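Local coordinates for Card1 endonuclease domain-containing protein (Vibrio cholerae, PDB 1XMX), which is of unknown function but probably binds nucleic acid and carries a predicted endonuclease domain of the PDDEXK type, at residues T19-R25 with T136-I142; E119-D123 with V300-L304. All coordinates share one frame; numbering follows the deposited sequence.

The chain first builds a mixed sheet with the strand order 56-61, 30-35, 4-9, 88-92, 115-118, 124-129, 136-137. Its first helix, 15-22, supplies the start of 19-25, which then continues as loop. After strand 115-118 comes 119-123, the loop that turns back into strand 124-129, and then 136-142, which closes interaction 1 over 110 intervening residues. Interaction 2 closes much later, when 300-304 joins two strands of the predicted endonuclease domain. The two loops therefore cross rather than nest. Interaction 1 is internal to the first sheet region, whereas interaction 2 ties it to the endonuclease part; they meet where N302 ND2 donates to Q139 O.

Interaction 1 (T19-R25 with T136-I142); sequences TPLLDHR and TQVQDRI
The amide of Q139 lies over the carboxylate of D23, the planes 16° from parallel and the side chains meeting roughly at right angles. From its CB, beside D23 OD2, the Q139 side chain runs extended: CG lies 3.3 Å from D23 OD2 and CD 3.3 Å from D23 OD1. At the tip NE2 passes R25 NE at 3.9 Å without bonding it, and OE1 collects three donors. H24 N reaches Q139 OE1 at 2.9 Å from above the carbonyl plane, and R141 grips the same oxygen side-on through NE and NH2. The R141 guanidinium thereby lies flat on the H24 ring, planes 6° apart and centres separated by 3.5 Å.

With CG anti to the backbone nitrogen (chi1 -175°), D23 takes Q139 N on OD2 at 2.9 Å, from above its plane, while R25 clasps both oxygens through NE and NH2. R25 N also bonds OD1, an Asx turn. R25 NH2 goes on to Q137 O at 2.7 Å, in a rather bent bond. Deeper in, L22 CD1 packs on I142 CB at 3.8 Å, and a water joins T19 O to Q139 O. The contact thus fastens the end of helix 15-22 to the chain leaving edge strand 136-137. Each D23 oxygen accepts two bonds, and the paired R25 probably stabilises the buried carboxylate in its charged form.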
ATOM      1  N   THR A  19      14.086  -5.848  -0.541  1.00 17.62           N
ATOM      2  CA  THR A  19      14.338  -4.663  -1.376  1.00 17.61           C
ATOM      3  C   THR A  19      15.810  -4.445  -1.860  1.00 19.97           C
ATOM      4  O   THR A  19      16.010  -3.975  -2.964  1.00 22.01           O
ATOM      5  CB  THR A  19      13.712  -3.402  -0.772  1.00 16.54           C
ATOM      6  OG1 THR A  19      14.265  -3.146   0.516  1.00 14.82           O
ATOM      7  CG2 THR A  19      12.182  -3.573  -0.608  1.00 15.60           C
ATOM      8  N   PRO A  20      16.833  -4.719  -1.011  1.00 19.44           N
ATOM      9  CA  PRO A  20      18.185  -4.749  -1.526  1.00 19.06           C
ATOM     10  C   PRO A  20      18.410  -5.678  -2.735  1.00 18.49           C
ATOM     11  O   PRO A  20      19.199  -5.328  -3.643  1.00 19.46           O
ATOM     12  CB  PRO A  20      19.001  -5.240  -0.320  1.00 19.72           C
ATOM     13  CG  PRO A  20      18.165  -4.734   0.900  1.00 18.51           C
ATOM     14  CD  PRO A  20      16.788  -4.948   0.461  1.00 18.01           C
ATOM     15  N   LEU A  21      17.749  -6.827  -2.772  1.00 17.04           N
ATOM     16  CA  LEU A  21      17.912  -7.738  -3.931  1.00 15.39           C
ATOM     17  C   LEU A  21      17.166  -7.292  -5.170  1.00 15.80           C
ATOM     18  O   LEU A  21      17.444  -7.774  -6.250  1.00 16.96           O
ATOM     19  CB  LEU A  21      17.472  -9.166  -3.537  1.00 15.26           C
ATOM     20  CG  LEU A  21      18.365  -9.834  -2.436  1.00 16.33           C
ATOM     21  CD1 LEU A  21      17.622 -10.955  -1.809  1.00 12.70           C
ATOM     22  CD2 LEU A  21      19.739 -10.324  -2.989  1.00 16.58           C
ATOM     23  N   LEU A  22      16.167  -6.424  -5.022  1.00 15.16           N
ATOM     24  CA  LEU A  22      15.457  -5.898  -6.172  1.00 15.92           C
ATOM     25  C   LEU A  22      16.118  -4.661  -6.806  1.00 16.68           C
ATOM     26  O   LEU A  22      15.708  -4.205  -7.905  1.00 17.35           O
ATOM     27  CB  LEU A  22      13.976  -5.602  -5.804  1.00 16.92           C
ATOM     28  CG  LEU A  22      13.133  -6.729  -5.202  1.00 17.80           C
ATOM     29  CD1 LEU A  22      11.713  -6.267  -4.987  1.00 17.58           C
ATOM     30  CD2 LEU A  22      13.156  -8.009  -6.088  1.00 16.79           C
ATOM     31  N   ASP A  23      17.081  -4.080  -6.084  1.00 16.14           N
ATOM     32  CA  ASP A  23      17.749  -2.846  -6.490  1.00 14.56           C
ATOM     33  C   ASP A  23      18.595  -3.341  -7.637  1.00 15.66           C
ATOM     34  O   ASP A  23      19.299  -4.350  -7.521  1.00 16.94           O
ATOM     35  CB  ASP A  23      18.674  -2.396  -5.328  1.00 14.58           C
ATOM     36  CG  ASP A  23      19.327  -1.079  -5.554  1.00 12.50           C
ATOM     37  OD1 ASP A  23      19.961  -0.832  -6.604  1.00 13.24           O
ATOM     38  OD2 ASP A  23      19.157  -0.211  -4.691  1.00 13.69           O
ATOM     39  N   HIS A  24      18.593  -2.623  -8.742  1.00 17.61           N
ATOM     40  CA  HIS A  24      19.369  -3.070  -9.916  1.00 16.59           C
ATOM     41  C   HIS A  24      20.865  -3.023  -9.684  1.00 17.35           C
ATOM     42  O   HIS A  24      21.619  -3.626 -10.468  1.00 17.89           O
ATOM     43  CB  HIS A  24      19.066  -2.160 -11.116  1.00 13.18           C
ATOM     44  CG  HIS A  24      17.674  -2.307 -11.644  1.00 15.29           C
ATOM     45  ND1 HIS A  24      17.242  -1.680 -12.795  1.00 17.91           N
ATOM     46  CD2 HIS A  24      16.625  -3.020 -11.185  1.00 14.97           C
ATOM     47  CE1 HIS A  24      15.975  -1.991 -13.012  1.00 19.03           C
ATOM     48  NE2 HIS A  24      15.584  -2.814 -12.055  1.00 19.37           N
ATOM     49  N   ARG A  25      21.309  -2.267  -8.672  1.00 17.42           N
ATOM     50  CA  ARG A  25      22.760  -2.132  -8.419  1.00 18.14           C
ATOM     51  C   ARG A  25      23.370  -3.310  -7.663  1.00 18.83           C
ATOM     52  O   ARG A  25      24.583  -3.474  -7.656  1.00 17.66           O
ATOM     53  CB  ARG A  25      23.073  -0.815  -7.712  1.00 18.67           C
ATOM     54  CG  ARG A  25      22.643   0.412  -8.525  1.00 20.95           C
ATOM     55  CD  ARG A  25      22.684   1.679  -7.678  1.00 22.46           C
ATOM     56  NE  ARG A  25      21.762   1.528  -6.553  1.00 22.38           N
ATOM     57  CZ  ARG A  25      21.515   2.477  -5.654  1.00 24.24           C
ATOM     58  NH1 ARG A  25      22.181   3.631  -5.737  1.00 25.09           N
ATOM     59  NH2 ARG A  25      20.616   2.272  -4.676  1.00 20.12           N
ATOM     60  N   THR A 136      23.804   3.971   0.250  1.00 19.46           N
ATOM     61  CA  THR A 136      23.017   4.371  -0.909  1.00 20.16           C
ATOM     62  C   THR A 136      21.536   4.293  -0.523  1.00 18.65           C
ATOM     63  O   THR A 136      21.150   3.631   0.454  1.00 20.33           O
ATOM     64  CB  THR A 136      23.295   3.444  -2.134  1.00 19.75           C
ATOM     65  OG1 THR A 136      23.074   2.097  -1.760  1.00 20.66           O
ATOM     66  CG2 THR A 136      24.741   3.511  -2.562  1.00 20.83           C
ATOM     67  N   GLN A 137      20.702   4.935  -1.313  1.00 17.04           N
ATOM     68  CA  GLN A 137      19.277   4.928  -1.054  1.00 15.89           C
ATOM     69  C   GLN A 137      18.761   3.673  -1.782  1.00 15.65           C
ATOM     70  O   GLN A 137      19.026   3.481  -2.929  1.00 16.82           O
ATOM     71  CB  GLN A 137      18.697   6.236  -1.621  1.00 15.74           C
ATOM     72  CG  GLN A 137      17.206   6.296  -1.802  1.00 16.55           C
ATOM     73  CD  GLN A 137      16.455   6.014  -0.508  1.00 13.30           C
ATOM     74  OE1 GLN A 137      15.507   5.234  -0.498  1.00 17.35           O
ATOM     75  NE2 GLN A 137      16.863   6.678   0.574  1.00 12.56           N
ATOM     76  N   VAL A 138      18.067   2.770  -1.116  1.00 15.90           N
ATOM     77  CA  VAL A 138      17.571   1.583  -1.823  1.00 14.92           C
ATOM     78  C   VAL A 138      16.591   1.937  -2.925  1.00 16.97           C
ATOM     79  O   VAL A 138      15.718   2.766  -2.717  1.00 17.59           O
ATOM     80  CB  VAL A 138      16.918   0.624  -0.847  1.00 16.59           C
ATOM     81  CG1 VAL A 138      16.356  -0.611  -1.609  1.00 12.09           C
ATOM     82  CG2 VAL A 138      17.986   0.207   0.244  1.00 11.68           C
ATOM     83  N   GLN A 139      16.723   1.336  -4.113  1.00 16.35           N
ATOM     84  CA  GLN A 139      15.825   1.732  -5.199  1.00 16.94           C
ATOM     85  C   GLN A 139      14.429   1.267  -4.826  1.00 17.66           C
ATOM     86  O   GLN A 139      14.287   0.389  -3.967  1.00 18.05           O
ATOM     87  CB  GLN A 139      16.246   1.072  -6.510  1.00 16.83           C
ATOM     88  CG  GLN A 139      17.585   1.582  -7.007  1.00 17.18           C
ATOM     89  CD  GLN A 139      17.932   1.028  -8.355  1.00 17.93           C
ATOM     90  OE1 GLN A 139      17.369   0.032  -8.789  1.00 18.71           O
ATOM     91  NE2 GLN A 139      18.828   1.700  -9.050  1.00 17.41           N
ATOM     92  N   ASP A 140      13.428   1.781  -5.545  1.00 16.15           N
ATOM     93  CA  ASP A 140      12.023   1.584  -5.266  1.00 16.30           C
ATOM     94  C   ASP A 140      11.429   0.699  -6.343  1.00 17.31           C
ATOM     95  O   ASP A 140      10.998   1.183  -7.368  1.00 16.44           O
ATOM     96  CB  ASP A 140      11.340   2.960  -5.240  1.00 15.90           C
ATOM     97  CG  ASP A 140      11.880   3.845  -4.102  1.00 15.34           C
ATOM     98  OD1 ASP A 140      12.159   3.227  -3.080  1.00 14.58           O
ATOM     99  OD2 ASP A 140      12.058   5.097  -4.238  1.00 13.33           O
ATOM    100  N   ARG A 141      11.403  -0.607  -6.098  1.00 19.46           N
ATOM    101  CA  ARG A 141      11.091  -1.623  -7.112  1.00 19.17           C
ATOM    102  C   ARG A 141       9.946  -2.555  -6.728  1.00 20.24           C
ATOM    103  O   ARG A 141       9.183  -3.002  -7.579  1.00 20.92           O
ATOM    104  CB  ARG A 141      12.322  -2.506  -7.351  1.00 20.12           C
ATOM    105  CG  ARG A 141      13.576  -1.755  -7.879  1.00 19.06           C
ATOM    106  CD  ARG A 141      13.312  -1.117  -9.170  1.00 18.72           C
ATOM    107  NE  ARG A 141      14.542  -0.489  -9.649  1.00 20.01           N
ATOM    108  CZ  ARG A 141      14.635   0.223 -10.764  1.00 19.13           C
ATOM    109  NH1 ARG A 141      13.553   0.433 -11.506  1.00 16.56           N
ATOM    110  NH2 ARG A 141      15.820   0.732 -11.126  1.00 19.23           N
ATOM    111  N   ILE A 142       9.864  -2.917  -5.462  1.00 21.50           N
ATOM    112  CA  ILE A 142       8.795  -3.801  -4.969  1.00 19.13           C
ATOM    113  C   ILE A 142       7.398  -3.251  -5.293  1.00 21.58           C
ATOM    114  O   ILE A 142       7.158  -2.026  -5.285  1.00 20.96           O
ATOM    115  CB  ILE A 142       8.996  -4.106  -3.446  1.00 19.39           C
ATOM    116  CG1 ILE A 142       8.336  -5.433  -3.042  1.00 18.16           C
ATOM    117  CG2 ILE A 142       8.575  -2.928  -2.535  1.00 16.47           C
ATOM    118  CD1 ILE A 142       8.143  -5.506  -1.579  1.00 20.37           C
TER
HETATM  119  O   HOH W   1      14.674  -2.431  -4.536  1.00 12.26           O
HETATM  120  O   HOH W   2      22.010   6.118  -3.807  1.00 10.80           O

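Interaction 2 (E119-D123 with V300-L304); sequences EPNSD and VNNKL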
ATOM      1  N   GLU A 119      17.976   1.339   7.000  1.00 18.69           N
ATOM      2  CA  GLU A 119      17.302   2.066   8.007  1.00 20.72           C
ATOM      3  C   GLU A 119      15.833   2.224   7.515  1.00 20.74           C
ATOM      4  O   GLU A 119      15.581   2.658   6.379  1.00 21.17           O
ATOM      5  CB  GLU A 119      18.040   3.400   8.210  1.00 20.06           C
ATOM      6  CG  GLU A 119      17.667   4.079   9.514  1.00 21.68           C
ATOM      7  CD  GLU A 119      16.373   4.883   9.449  1.00 20.97           C
ATOM      8  OE1 GLU A 119      16.329   5.787   8.574  1.00 21.01           O
ATOM      9  OE2 GLU A 119      15.478   4.704  10.351  1.00 18.39           O
ATOM     10  N   PRO A 120      14.865   1.794   8.331  1.00 19.42           N
ATOM     11  CA  PRO A 120      13.537   1.653   7.754  1.00 20.31           C
ATOM     12  C   PRO A 120      12.897   3.031   7.449  1.00 21.69           C
ATOM     13  O   PRO A 120      12.082   3.140   6.540  1.00 24.09           O
ATOM     14  CB  PRO A 120      12.747   0.882   8.863  1.00 19.77           C
ATOM     15  CG  PRO A 120      13.470   1.291  10.198  1.00 16.97           C
ATOM     16  CD  PRO A 120      14.930   1.393   9.757  1.00 17.38           C
ATOM     17  N   ASN A 121      13.253   4.068   8.192  1.00 20.88           N
ATOM     18  CA  ASN A 121      12.670   5.388   7.948  1.00 21.07           C
ATOM     19  C   ASN A 121      13.228   6.083   6.687  1.00 19.99           C
ATOM     20  O   ASN A 121      12.455   6.533   5.801  1.00 18.52           O
ATOM     21  CB  ASN A 121      12.718   6.211   9.258  1.00 23.12           C
ATOM     22  CG  ASN A 121      12.026   5.445  10.434  1.00 26.56           C
ATOM     23  OD1 ASN A 121      10.795   5.385  10.537  1.00 25.36           O
ATOM     24  ND2 ASN A 121      12.829   4.783  11.254  1.00 29.15           N
ATOM     25  N   SER A 122      14.550   6.083   6.538  1.00 16.29           N
ATOM     26  CA  SER A 122      15.165   6.838   5.445  1.00 16.92           C
ATOM     27  C   SER A 122      15.137   6.027   4.185  1.00 15.64           C
ATOM     28  O   SER A 122      15.080   6.597   3.064  1.00 19.19           O
ATOM     29  CB  SER A 122      16.589   7.224   5.804  1.00 16.73           C
ATOM     30  OG  SER A 122      17.332   6.040   6.030  1.00 15.86           O
ATOM     31  N   ASP A 123      15.107   4.710   4.383  1.00 14.83           N
ATOM     32  CA  ASP A 123      15.359   3.663   3.372  1.00 14.04           C
ATOM     33  C   ASP A 123      16.813   3.625   2.867  1.00 14.10           C
ATOM     34  O   ASP A 123      17.070   3.070   1.815  1.00 13.38           O
ATOM     35  CB  ASP A 123      14.301   3.686   2.206  1.00 15.80           C
ATOM     36  CG  ASP A 123      14.072   2.322   1.573  1.00 16.74           C
ATOM     37  OD1 ASP A 123      13.999   1.217   2.266  1.00 21.42           O
ATOM     38  OD2 ASP A 123      13.942   2.288   0.361  1.00 14.29           O
ATOM     39  N   VAL A 300       5.480   3.612  -1.777  1.00 15.86           N
ATOM     40  CA  VAL A 300       6.279   4.801  -1.902  1.00 14.73           C
ATOM     41  C   VAL A 300       7.489   4.633  -1.018  1.00 16.03           C
ATOM     42  O   VAL A 300       7.333   4.370   0.150  1.00 14.80           O
ATOM     43  CB  VAL A 300       5.522   6.043  -1.373  1.00 15.76           C
ATOM     44  CG1 VAL A 300       6.315   7.304  -1.637  1.00 12.17           C
ATOM     45  CG2 VAL A 300       4.050   6.074  -1.980  1.00 17.18           C
ATOM     46  N   ASN A 301       8.693   4.823  -1.583  1.00 14.64           N
ATOM     47  CA  ASN A 301       9.921   4.606  -0.874  1.00 16.70           C
ATOM     48  C   ASN A 301       9.897   3.251  -0.172  1.00 15.83           C
ATOM     49  O   ASN A 301      10.283   3.146   1.010  1.00 14.92           O
ATOM     50  CB  ASN A 301      10.273   5.746   0.086  1.00 17.30           C
ATOM     51  CG  ASN A 301      11.755   5.666   0.532  1.00 16.05           C
ATOM     52  OD1 ASN A 301      12.586   5.214  -0.216  1.00 19.96           O
ATOM     53  ND2 ASN A 301      12.056   6.110   1.728  1.00 13.73           N
ATOM     54  N   ASN A 302       9.434   2.238  -0.910  1.00 14.54           N
ATOM     55  CA  ASN A 302       9.367   0.875  -0.422  1.00 14.25           C
ATOM     56  C   ASN A 302       8.455   0.666   0.810  1.00 16.65           C
ATOM     57  O   ASN A 302       8.553  -0.381   1.445  1.00 12.87           O
ATOM     58  CB  ASN A 302      10.768   0.306  -0.146  1.00 13.60           C
ATOM     59  CG  ASN A 302      11.576   0.117  -1.406  1.00 12.99           C
ATOM     60  OD1 ASN A 302      11.093  -0.447  -2.402  1.00 13.68           O
ATOM     61  ND2 ASN A 302      12.820   0.611  -1.391  1.00 12.71           N
ATOM     62  N   LYS A 303       7.605   1.666   1.147  1.00 16.96           N
ATOM     63  CA  LYS A 303       6.593   1.563   2.217  1.00 15.32           C
ATOM     64  C   LYS A 303       5.143   1.526   1.625  1.00 16.39           C
ATOM     65  O   LYS A 303       4.771   2.386   0.786  1.00 12.13           O
ATOM     66  CB  LYS A 303       6.703   2.762   3.123  1.00 15.08           C
ATOM     67  CG  LYS A 303       8.056   3.026   3.619  1.00 15.54           C
ATOM     68  CD  LYS A 303       8.141   4.320   4.413  1.00 15.34           C
ATOM     69  CE  LYS A 303       9.602   4.600   4.661  1.00 17.55           C
ATOM     70  NZ  LYS A 303       9.752   5.793   5.452  1.00 19.36           N
ATOM     71  N   LEU A 304       4.326   0.566   2.077  1.00 17.20           N
ATOM     72  CA  LEU A 304       2.912   0.450   1.582  1.00 16.52           C
ATOM     73  C   LEU A 304       2.116   1.624   2.101  1.00 16.39           C
ATOM     74  O   LEU A 304       2.159   1.908   3.301  1.00 17.22           O
ATOM     75  CB  LEU A 304       2.263  -0.846   2.064  1.00 14.88           C
ATOM     76  CG  LEU A 304       0.849  -1.121   1.533  1.00 16.64           C
ATOM     77  CD1 LEU A 304       0.863  -1.492   0.006  1.00 14.78           C
ATOM     78  CD2 LEU A 304       0.160  -2.174   2.371  1.00 13.46           C
TER
HETATM   79  O   HOH W   3       9.066   4.525   8.460  1.00 32.71           O
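Chi1 of -151° at D123 and -68° at N302 brings the carboxylate of the first to the amide of the second, D123 CG standing anti to its own nitrogen and N302 CG beside its own. N302 ND2 donates to D123 OD2 at 2.7 Å, arriving on the syn side and close to the carboxylate plane; the two planes are 66° apart. N301 slides past D123 in the reverse direction, its amide nearly perpendicular to the carboxylate. Its OD1 and ND2 both lie 3.3 Å from D123 CB; ND2 is held chiefly by A382 O and makes a weak bond to S122 O.

N301 and N302 are the central residues of a type I' turn from V300 to K303 that closes a tight beta hairpin, the backbones of V300 and K303 being bonded to each other in both directions. The hairpin links strands 288-300 and 303-310 of the endonuclease part and presses its tip against the loop between strands 115-118 and 124-129.

Beyond the turn, K303 stretches out fully past CG. Its CE comes within 3.4 Å of P120 O, and NZ bonds N121 O at 2.8 Å, slightly tilted from the carbonyl plane. A382 O takes a second bond from this ammonium, and a water that donates to N121 OD1 accepts a weak bond from NZ. E119 braces the receiving loop: its OE1 accepts from S122 N and OG, its OE2 from N121 N and ND2.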